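Local atomic coordinates of prophenoloxidase b (Marsupenaeus japonicus, PDB entry 3WKY), a protein that belongs to the type 3 copper proteins and, as the precursor of a phenoloxidase, probably serves to hydroxylate monophenols and oxidise o-diphenols once activated. Residues 313-316 / 317-321; 330-334 / 335-339; 304-307 / 308-312; 296-299 / 300-303. All coordinates share one frame; numbering follows the deposited sequence.

Interaction 1. Residues 313-316 / 317-321; sequences LIHE and NGSYV. With NAG (2-acetamido-2-deoxy-beta-D-glucopyranose), chain G.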
# COMPACT_ATOMS: atom_id res chain seq x y z
N LEU A 313 -1.36 38.40 -7.77
CA LEU A 313 -0.30 37.60 -8.37
C LEU A 313 0.99 38.39 -8.30
O LEU A 313 0.98 39.62 -8.21
CB LEU A 313 -0.62 37.27 -9.83
CG LEU A 313 -1.90 36.46 -10.07
CD1 LEU A 313 -2.07 36.14 -11.56
CD2 LEU A 313 -1.90 35.19 -9.23
N ILE A 314 2.12 37.69 -8.32
CA ILE A 314 3.39 38.38 -8.37
C ILE A 314 3.91 38.42 -9.80
O ILE A 314 4.04 37.39 -10.46
CB ILE A 314 4.44 37.80 -7.38
CG1 ILE A 314 5.76 38.57 -7.49
CG2 ILE A 314 4.64 36.30 -7.60
CD1 ILE A 314 6.73 38.29 -6.37
N HIS A 315 4.18 39.63 -10.28
CA HIS A 315 4.67 39.79 -11.64
C HIS A 315 6.12 39.36 -11.69
O HIS A 315 6.84 39.43 -10.69
CB HIS A 315 4.54 41.25 -12.09
CG HIS A 315 4.55 41.43 -13.57
ND1 HIS A 315 5.70 41.32 -14.32
CD2 HIS A 315 3.55 41.70 -14.45
CE1 HIS A 315 5.41 41.51 -15.60
NE2 HIS A 315 4.12 41.74 -15.70
N GLU A 316 6.57 38.88 -12.85
CA GLU A 316 7.97 38.48 -12.96
C GLU A 316 8.88 39.69 -12.75
O GLU A 316 10.04 39.53 -12.37
CB GLU A 316 8.26 37.76 -14.27
CG GLU A 316 7.95 38.53 -15.53
CD GLU A 316 8.24 37.72 -16.78
OE1 GLU A 316 8.89 36.66 -16.66
OE2 GLU A 316 7.81 38.14 -17.88
N ASN A 317 8.34 40.89 -12.93
CA ASN A 317 9.11 42.10 -12.67
C ASN A 317 9.16 42.51 -11.19
O ASN A 317 9.72 43.55 -10.85
CB ASN A 317 8.73 43.27 -13.61
CG ASN A 317 7.40 43.94 -13.25
OD1 ASN A 317 6.78 43.68 -12.22
ND2 ASN A 317 6.97 44.86 -14.12
N GLY A 318 8.57 41.68 -10.32
CA GLY A 318 8.63 41.89 -8.88
C GLY A 318 7.43 42.58 -8.25
O GLY A 318 7.21 42.49 -7.04
N SER A 319 6.64 43.27 -9.07
CA SER A 319 5.49 43.98 -8.53
C SER A 319 4.29 43.04 -8.34
O SER A 319 4.22 41.97 -8.94
CB SER A 319 5.12 45.17 -9.40
OG SER A 319 4.71 44.77 -10.70
N TYR A 320 3.35 43.45 -7.49
CA TYR A 320 2.16 42.66 -7.23
C TYR A 320 1.01 43.16 -8.09
O TYR A 320 0.87 44.36 -8.30
CB TYR A 320 1.78 42.71 -5.74
CG TYR A 320 2.77 41.96 -4.87
CD1 TYR A 320 2.85 40.58 -4.92
CD2 TYR A 320 3.63 42.64 -4.02
CE1 TYR A 320 3.74 39.88 -4.13
CE2 TYR A 320 4.54 41.94 -3.23
CZ TYR A 320 4.59 40.57 -3.29
OH TYR A 320 5.48 39.86 -2.52
N VAL A 321 0.22 42.23 -8.63
CA VAL A 321 -0.91 42.58 -9.48
C VAL A 321 -2.19 42.15 -8.78
O VAL A 321 -2.40 40.96 -8.54
CB VAL A 321 -0.84 41.87 -10.85
CG1 VAL A 321 -1.90 42.45 -11.79
CG2 VAL A 321 0.55 42.01 -11.46
C1 NAG G . 5.67 45.39 -13.78
C2 NAG G . 6.09 46.80 -13.36
C3 NAG G . 4.87 47.66 -13.06
C4 NAG G . 3.89 47.64 -14.23
C5 NAG G . 3.62 46.21 -14.70
C6 NAG G . 2.79 46.21 -15.98
C7 NAG G . 8.11 47.47 -12.23
C8 NAG G . 8.66 47.90 -10.90
N2 NAG G . 6.98 46.78 -12.21
O3 NAG G . 5.29 48.98 -12.81
O4 NAG G . 2.69 48.26 -13.84
O5 NAG G . 4.82 45.49 -14.92
O6 NAG G . 1.43 46.45 -15.69
O7 NAG G . 8.69 47.77 -13.27
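Leu313 and Val321 form an antiparallel hydrogen-bonded pair: Val321 N meets Leu313 O at 2.8 Å, and Leu313 N returns a bond to Val321 O. Ile314 and Tyr320 make the adjoining non-hydrogen-bonded pair. Beyond them His315 N reaches Ser319 O at 2.7 Å. Gly318 N then bonds to His315 O and closes a type I turn, so the strands form a tight hairpin. Gly318 has a phi of 98°, at which a CB would crowd the preceding carbonyl oxygen.

Side-chain hydrogen bonds lock the turn. With CG anti to the backbone N (chi1 -160°), the His315 imidazole turns toward Asn317, and its ND1 accepts from Asn317 N at 3.0 Å, in the ring plane. Asn317 OD1 takes Ser319 N at 3.2 Å, an Asx turn, and, in one of the serine's two conformers, Ser319 OG at 2.8 Å on a lone pair.

Apolar contact is modest. Tyr320 CE1 lies 3.9 Å from Ile314 CB, the two side chains meeting at a slant, and Val321 CG2 sits at the edge of the His315 ring.

The glycan is covalent: Asn317 ND2 is joined to NAG C1, and the sugar oxygen O5 lies 3.9 Å above the centre of the His315 ring. Asn317, Gly318 and Ser319 make up the Asn-X-Ser sequon. Its asparagine therefore divides its amide by function, the oxygen gripped by the turn and the nitrogen carrying the sugar, which is consistent with a glycan whose first residue is held in a fixed direction.

Interaction 2. Residues 330-334 / 335-339; sequences GEDYG and INLVG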
# COMPACT_ATOMS: atom_id res chain seq x y z
N GLY A 330 -9.49 50.61 -16.91
CA GLY A 330 -8.12 50.34 -17.34
C GLY A 330 -7.40 49.21 -16.61
O GLY A 330 -6.26 48.89 -16.93
N GLU A 331 -8.05 48.61 -15.61
CA GLU A 331 -7.44 47.49 -14.88
C GLU A 331 -7.91 46.17 -15.49
O GLU A 331 -9.03 46.06 -15.96
CB GLU A 331 -7.83 47.55 -13.39
CG GLU A 331 -7.19 46.48 -12.52
CD GLU A 331 -7.56 46.62 -11.05
OE1 GLU A 331 -8.58 47.27 -10.74
OE2 GLU A 331 -6.82 46.09 -10.19
N ASP A 332 -7.05 45.15 -15.48
CA ASP A 332 -7.46 43.85 -16.02
C ASP A 332 -8.44 43.18 -15.05
O ASP A 332 -8.47 43.50 -13.86
CB ASP A 332 -6.23 42.96 -16.21
CG ASP A 332 -6.43 41.93 -17.31
OD1 ASP A 332 -7.59 41.72 -17.73
OD2 ASP A 332 -5.42 41.35 -17.74
N TYR A 333 -9.24 42.25 -15.57
CA TYR A 333 -10.13 41.45 -14.72
C TYR A 333 -9.33 40.32 -14.08
O TYR A 333 -8.51 39.68 -14.75
CB TYR A 333 -11.24 40.82 -15.57
CG TYR A 333 -12.20 41.80 -16.20
CD1 TYR A 333 -11.81 42.58 -17.30
CD2 TYR A 333 -13.49 41.94 -15.72
CE1 TYR A 333 -12.69 43.48 -17.88
CE2 TYR A 333 -14.37 42.84 -16.30
CZ TYR A 333 -13.96 43.60 -17.38
OH TYR A 333 -14.84 44.49 -17.97
N GLY A 334 -9.58 40.06 -12.80
CA GLY A 334 -8.87 38.99 -12.11
C GLY A 334 -9.07 37.63 -12.78
O GLY A 334 -8.12 36.86 -12.90
N ILE A 335 -10.30 37.34 -13.19
CA ILE A 335 -10.57 36.08 -13.89
C ILE A 335 -9.72 35.95 -15.16
O ILE A 335 -9.24 34.85 -15.49
CB ILE A 335 -12.09 35.91 -14.21
CG1 ILE A 335 -12.36 34.61 -14.99
CG2 ILE A 335 -12.63 37.12 -15.00
CD1 ILE A 335 -11.97 33.33 -14.20
N ASN A 336 -9.49 37.07 -15.85
CA ASN A 336 -8.64 37.05 -17.04
C ASN A 336 -7.18 36.78 -16.70
O ASN A 336 -6.52 35.99 -17.37
CB ASN A 336 -8.74 38.36 -17.82
CG ASN A 336 -8.04 38.28 -19.16
OD1 ASN A 336 -8.31 37.38 -19.96
ND2 ASN A 336 -7.12 39.20 -19.41
N LEU A 337 -6.68 37.44 -15.66
CA LEU A 337 -5.30 37.24 -15.21
C LEU A 337 -5.05 35.80 -14.78
O LEU A 337 -3.98 35.24 -15.07
CB LEU A 337 -4.99 38.19 -14.04
CG LEU A 337 -4.81 39.65 -14.45
CD1 LEU A 337 -4.93 40.57 -13.24
CD2 LEU A 337 -3.46 39.85 -15.14
N VAL A 338 -6.02 35.21 -14.08
CA VAL A 338 -5.90 33.80 -13.64
C VAL A 338 -5.93 32.90 -14.86
O VAL A 338 -5.12 31.96 -14.97
CB VAL A 338 -7.04 33.43 -12.65
CG1 VAL A 338 -7.04 31.92 -12.35
CG2 VAL A 338 -6.87 34.21 -11.35
N GLY A 339 -6.82 33.19 -15.81
CA GLY A 339 -6.89 32.41 -17.04
C GLY A 339 -5.59 32.43 -17.81
O GLY A 339 -5.12 31.37 -18.25
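Asp332 receives the amide of Asn336, its carboxylate and that amide being turned 52° apart. Asn336 ND2 donates to Asp332 OD1 at 3.1 Å, on the syn lone pair, and only weakly to OD2. Asp332 OD1 is also approached by the next backbone nitrogen, Tyr333 N, in a weak bond. Leu337 packs against Asp332, its CD2 lying 3.6 Å from Asp332 OD2 and its CD1 near the aspartate CB. Along the backbone, Leu337 N bonds to Tyr333 O and Val338 N to Gly334 O, starting the regular helical pattern.

Further out, the oxygen of the Asn336 amide accepts from Glu220 N, which fixes which way the amide is turned and so presents its NH2 to Asp332. Ile335 N donates to Asp325 OD1. Tyr333 sends its hydroxyl to Pro629 O, its ring makes a cation-pi contact with Arg217, and Leu683 of a neighbouring subunit packs against it.

A carboxylate so near the first turn would be expected to interact favourably with the helix dipole. The arrangement is that of a helix N-terminus, with Tyr333 at the N-cap of helix 334-343 in the hemocyanin-type copper domain.

Interaction 3. Residues 304-307 / 308-312; sequences LYHG and IDVGY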
# COMPACT_ATOMS: atom_id res chain seq x y z
N LEU A 304 -0.21 29.25 -7.61
CA LEU A 304 -1.40 29.90 -8.15
C LEU A 304 -2.53 29.95 -7.13
O LEU A 304 -3.24 30.96 -7.02
CB LEU A 304 -1.84 29.19 -9.45
CG LEU A 304 -3.06 29.79 -10.15
CD1 LEU A 304 -2.81 31.27 -10.53
CD2 LEU A 304 -3.40 28.96 -11.39
N TYR A 305 -2.71 28.86 -6.38
CA TYR A 305 -3.70 28.82 -5.31
C TYR A 305 -3.40 29.90 -4.27
O TYR A 305 -4.32 30.55 -3.76
CB TYR A 305 -3.73 27.45 -4.60
CG TYR A 305 -4.47 26.35 -5.34
CD1 TYR A 305 -5.11 26.59 -6.55
CD2 TYR A 305 -4.55 25.07 -4.80
CE1 TYR A 305 -5.79 25.56 -7.23
CE2 TYR A 305 -5.22 24.05 -5.46
CZ TYR A 305 -5.84 24.29 -6.66
OH TYR A 305 -6.50 23.25 -7.29
N HIS A 306 -2.12 30.05 -3.92
CA HIS A 306 -1.72 31.10 -2.99
C HIS A 306 -2.13 32.49 -3.50
O HIS A 306 -2.74 33.27 -2.76
CB HIS A 306 -0.21 31.10 -2.75
CG HIS A 306 0.27 32.22 -1.89
ND1 HIS A 306 0.08 32.24 -0.52
CD2 HIS A 306 0.93 33.37 -2.19
CE1 HIS A 306 0.60 33.35 -0.02
NE2 HIS A 306 1.12 34.05 -1.01
N GLY A 307 -1.78 32.79 -4.75
CA GLY A 307 -2.12 34.08 -5.33
C GLY A 307 -3.62 34.33 -5.34
O GLY A 307 -4.09 35.44 -5.02
N ILE A 308 -4.38 33.32 -5.72
CA ILE A 308 -5.84 33.43 -5.68
C ILE A 308 -6.32 33.73 -4.26
O ILE A 308 -7.15 34.62 -4.04
CB ILE A 308 -6.50 32.15 -6.22
CG1 ILE A 308 -6.33 32.09 -7.75
CG2 ILE A 308 -7.98 32.11 -5.83
CD1 ILE A 308 -6.71 30.73 -8.37
N ASP A 309 -5.78 32.99 -3.30
CA ASP A 309 -6.25 33.09 -1.92
C ASP A 309 -5.92 34.42 -1.26
O ASP A 309 -6.70 34.91 -0.42
CB ASP A 309 -5.70 31.93 -1.07
CG ASP A 309 -6.28 30.58 -1.47
OD1 ASP A 309 -7.28 30.54 -2.22
OD2 ASP A 309 -5.74 29.54 -1.01
N VAL A 310 -4.79 35.03 -1.63
CA VAL A 310 -4.43 36.34 -1.07
C VAL A 310 -4.87 37.52 -1.95
O VAL A 310 -4.73 38.67 -1.54
CB VAL A 310 -2.92 36.49 -0.79
CG1 VAL A 310 -2.45 35.41 0.20
CG2 VAL A 310 -2.11 36.45 -2.12
N GLY A 311 -5.37 37.22 -3.14
CA GLY A 311 -5.94 38.25 -4.01
C GLY A 311 -4.97 39.02 -4.90
O GLY A 311 -5.30 40.09 -5.40
N TYR A 312 -3.78 38.47 -5.11
CA TYR A 312 -2.83 39.09 -6.02
C TYR A 312 -1.80 38.12 -6.55
O TYR A 312 -1.44 37.13 -5.91
CB TYR A 312 -2.15 40.32 -5.38
CG TYR A 312 -1.42 40.05 -4.09
CD1 TYR A 312 -0.13 39.55 -4.09
CD2 TYR A 312 -2.01 40.33 -2.86
CE1 TYR A 312 0.55 39.31 -2.91
CE2 TYR A 312 -1.33 40.09 -1.67
CZ TYR A 312 -0.05 39.58 -1.70
OH TYR A 312 0.64 39.34 -0.53
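His306 holds CG anti to its own backbone N (chi1 176°), while Val310 turns CG1 away from its carbonyl carbon (chi1 -59°); together these torsions set the valine methyl over a face of the imidazole. The result is a CH-pi contact, with Val310 CG1 4.1 Å from the centroid of the His306 ring. The other methyl, Val310 CG2, lies 3.7 Å above the centre of the Tyr312 ring in one of the tyrosine's two conformers, wedging the valine between two aromatic groups. Two residues earlier along the helix, Ile308 CD1 and Leu304 CG touch at 4.2 Å, and Ile308 N bonds to Leu304 O.

The helix ends here in a Schellman motif. Gly311 is its C-prime residue, and its phi of 85° lets Tyr312 N swing back to Gly307 O, 3.0 Å away, in a weak bond, while Gly311 N makes a longer weak one to Ile308 O. Gly307 also suits the turn, since a CB there would come tight against Tyr312 O.

Asp309 N bonds to Tyr305 O, and the carboxylate carbon CG stands only 3.0 Å from that same oxygen. The carboxylate forms a salt bridge with Arg406, which in turn makes a cation-pi contact with the Tyr305 ring. With an alanine here, Arg406 would probably lose its counter-charge and be less firmly placed against Tyr305. The subunit interface lies close by: Asp309 O accepts from Asn241 ND2 of a neighbouring subunit, and Ser179 of that subunit packs on His306.

Interaction 4. Residues 296-299 / 300-303; sequences QLEM and WRTH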
# COMPACT_ATOMS: atom_id res chain seq x y z
N GLN A 296 6.48 19.47 -10.20
CA GLN A 296 6.66 20.79 -10.79
C GLN A 296 5.29 21.42 -11.05
O GLN A 296 5.02 22.56 -10.61
CB GLN A 296 7.45 20.64 -12.09
CG GLN A 296 7.75 21.94 -12.83
CD GLN A 296 8.40 21.66 -14.18
OE1 GLN A 296 8.07 20.67 -14.84
NE2 GLN A 296 9.35 22.51 -14.58
N LEU A 297 4.41 20.69 -11.73
CA LEU A 297 3.03 21.16 -11.95
C LEU A 297 2.32 21.40 -10.62
O LEU A 297 1.53 22.34 -10.48
CB LEU A 297 2.22 20.18 -12.80
CG LEU A 297 2.32 20.32 -14.33
CD1 LEU A 297 3.76 20.06 -14.81
CD2 LEU A 297 1.35 19.37 -15.04
N GLU A 298 2.58 20.55 -9.64
CA GLU A 298 1.99 20.72 -8.31
C GLU A 298 2.44 22.00 -7.64
O GLU A 298 1.64 22.68 -6.98
CB GLU A 298 2.28 19.52 -7.42
CG GLU A 298 1.50 18.29 -7.86
CD GLU A 298 1.89 17.04 -7.12
OE1 GLU A 298 3.01 16.99 -6.57
OE2 GLU A 298 1.07 16.10 -7.12
N MET A 299 3.70 22.35 -7.81
CA MET A 299 4.18 23.60 -7.21
C MET A 299 3.64 24.84 -7.94
O MET A 299 3.29 25.84 -7.30
CB MET A 299 5.71 23.64 -7.11
CG MET A 299 6.19 24.84 -6.27
SD MET A 299 5.55 24.82 -4.57
CE MET A 299 6.54 23.45 -3.92
N TRP A 300 3.53 24.77 -9.26
CA TRP A 300 2.84 25.84 -10.00
C TRP A 300 1.43 26.01 -9.45
O TRP A 300 0.95 27.13 -9.25
CB TRP A 300 2.74 25.50 -11.49
CG TRP A 300 4.05 25.51 -12.23
CD1 TRP A 300 5.17 26.19 -11.90
CD2 TRP A 300 4.34 24.81 -13.45
NE1 TRP A 300 6.16 25.95 -12.83
CE2 TRP A 300 5.67 25.11 -13.79
CE3 TRP A 300 3.60 23.96 -14.28
CZ2 TRP A 300 6.28 24.60 -14.94
CZ3 TRP A 300 4.21 23.45 -15.42
CH2 TRP A 300 5.53 23.77 -15.74
N ARG A 301 0.74 24.89 -9.22
CA ARG A 301 -0.61 24.92 -8.69
C ARG A 301 -0.65 25.55 -7.29
O ARG A 301 -1.51 26.38 -6.98
CB ARG A 301 -1.20 23.50 -8.64
CG ARG A 301 -2.63 23.46 -8.10
CD ARG A 301 -3.23 22.06 -8.26
NE ARG A 301 -2.52 21.07 -7.46
CZ ARG A 301 -2.81 19.76 -7.48
NH1 ARG A 301 -3.78 19.30 -8.25
NH2 ARG A 301 -2.14 18.93 -6.71
N THR A 302 0.29 25.13 -6.45
CA THR A 302 0.42 25.70 -5.10
C THR A 302 0.61 27.22 -5.17
O THR A 302 -0.05 27.98 -4.44
CB THR A 302 1.59 25.04 -4.36
OG1 THR A 302 1.29 23.65 -4.15
CG2 THR A 302 1.85 25.72 -3.02
N HIS A 303 1.50 27.66 -6.06
CA HIS A 303 1.75 29.10 -6.20
C HIS A 303 0.50 29.84 -6.66
O HIS A 303 0.19 30.93 -6.18
CB HIS A 303 2.89 29.37 -7.19
CG HIS A 303 4.26 29.01 -6.69
ND1 HIS A 303 5.34 28.88 -7.52
CD2 HIS A 303 4.73 28.81 -5.42
CE1 HIS A 303 6.42 28.57 -6.80
NE2 HIS A 303 6.06 28.53 -5.53
O HOH W 1 -1.69 16.12 -6.65
O HOH W 2 -0.49 21.54 -5.60
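Trp300 N bonds to Gln296 O at 3.0 Å in the first of four successive i to i+4 bonds, which continue from Arg301, Thr302 and His303 to Leu297, Glu298 and Met299, so that the eight residues form two regular turns of alpha-helix 294-310.

The Trp300 indole lies back along the preceding turn. Gln296 runs beside it with its amide plane only 26° from the ring plane and its OE1 accepting from Asn292 ND2; Gln296 CG sits 4.1 Å from the centroid of the six-membered ring, a CH-pi contact over the face. From Leu297, CD1 comes to 3.5 Å of Trp300 CZ3. Beyond the helix, Ile356 and Leu359 pack on the indole, as does Leu288 of a neighbouring subunit. An alanine at this position would probably leave a gap between Gln296, Leu297 and helix 356-365, with the glutamine's aliphatic chain stripped of its aromatic support.

Met299 CG, anti to the backbone N (chi1 -170°), lies over a face of His303, 4.0 Å from the ring centroid; the bend at chi2 (60°) leaves SD beside the same ring, obliquely. The imidazole is fixed by both nitrogens: ND1 bonds to Val352 O and NE2 to Arg180 NE of another neighbouring subunit.

Glu298 and Arg301 lie side by side without a direct salt bridge. Glu298 pairs instead with Arg252, while Arg301 makes a cation-pi contact with Trp251 and donates from NH1 to Glu249 O. Two waters link them, both at the guanidinium edge, in its plane. One donates to Glu298 O and accepts from Arg301 NE; the other accepts from Arg301 NH2 at 2.8 Å and donates to Glu298 OE2 at 2.8 Å.

In the fold
Interactions 4 and 3 occupy successive stretches of helix 294-310 and its C-terminal end, their centres about 12 Å apart, and both touch the same neighbouring subunit. The chain then leaves the helix straight into the hairpin of interaction 1, where the Tyr312 and Tyr320 rings meet edge-to-face in the Tyr312 conformer described. Helix 334-343 closes the group: in interaction 2, Leu337 CD1 lies 3.9 Å from Val321 CG1, and Val338 CG1 reaches Ile308 CD1 of interaction 3 at 4.2 Å. The side chain of Leu297 of interaction 4 comes within about 12 Å of the dicopper-oxygen cluster, whereas interaction 1 bears a surface glycan; the centres of these two interactions are about 17 Å apart.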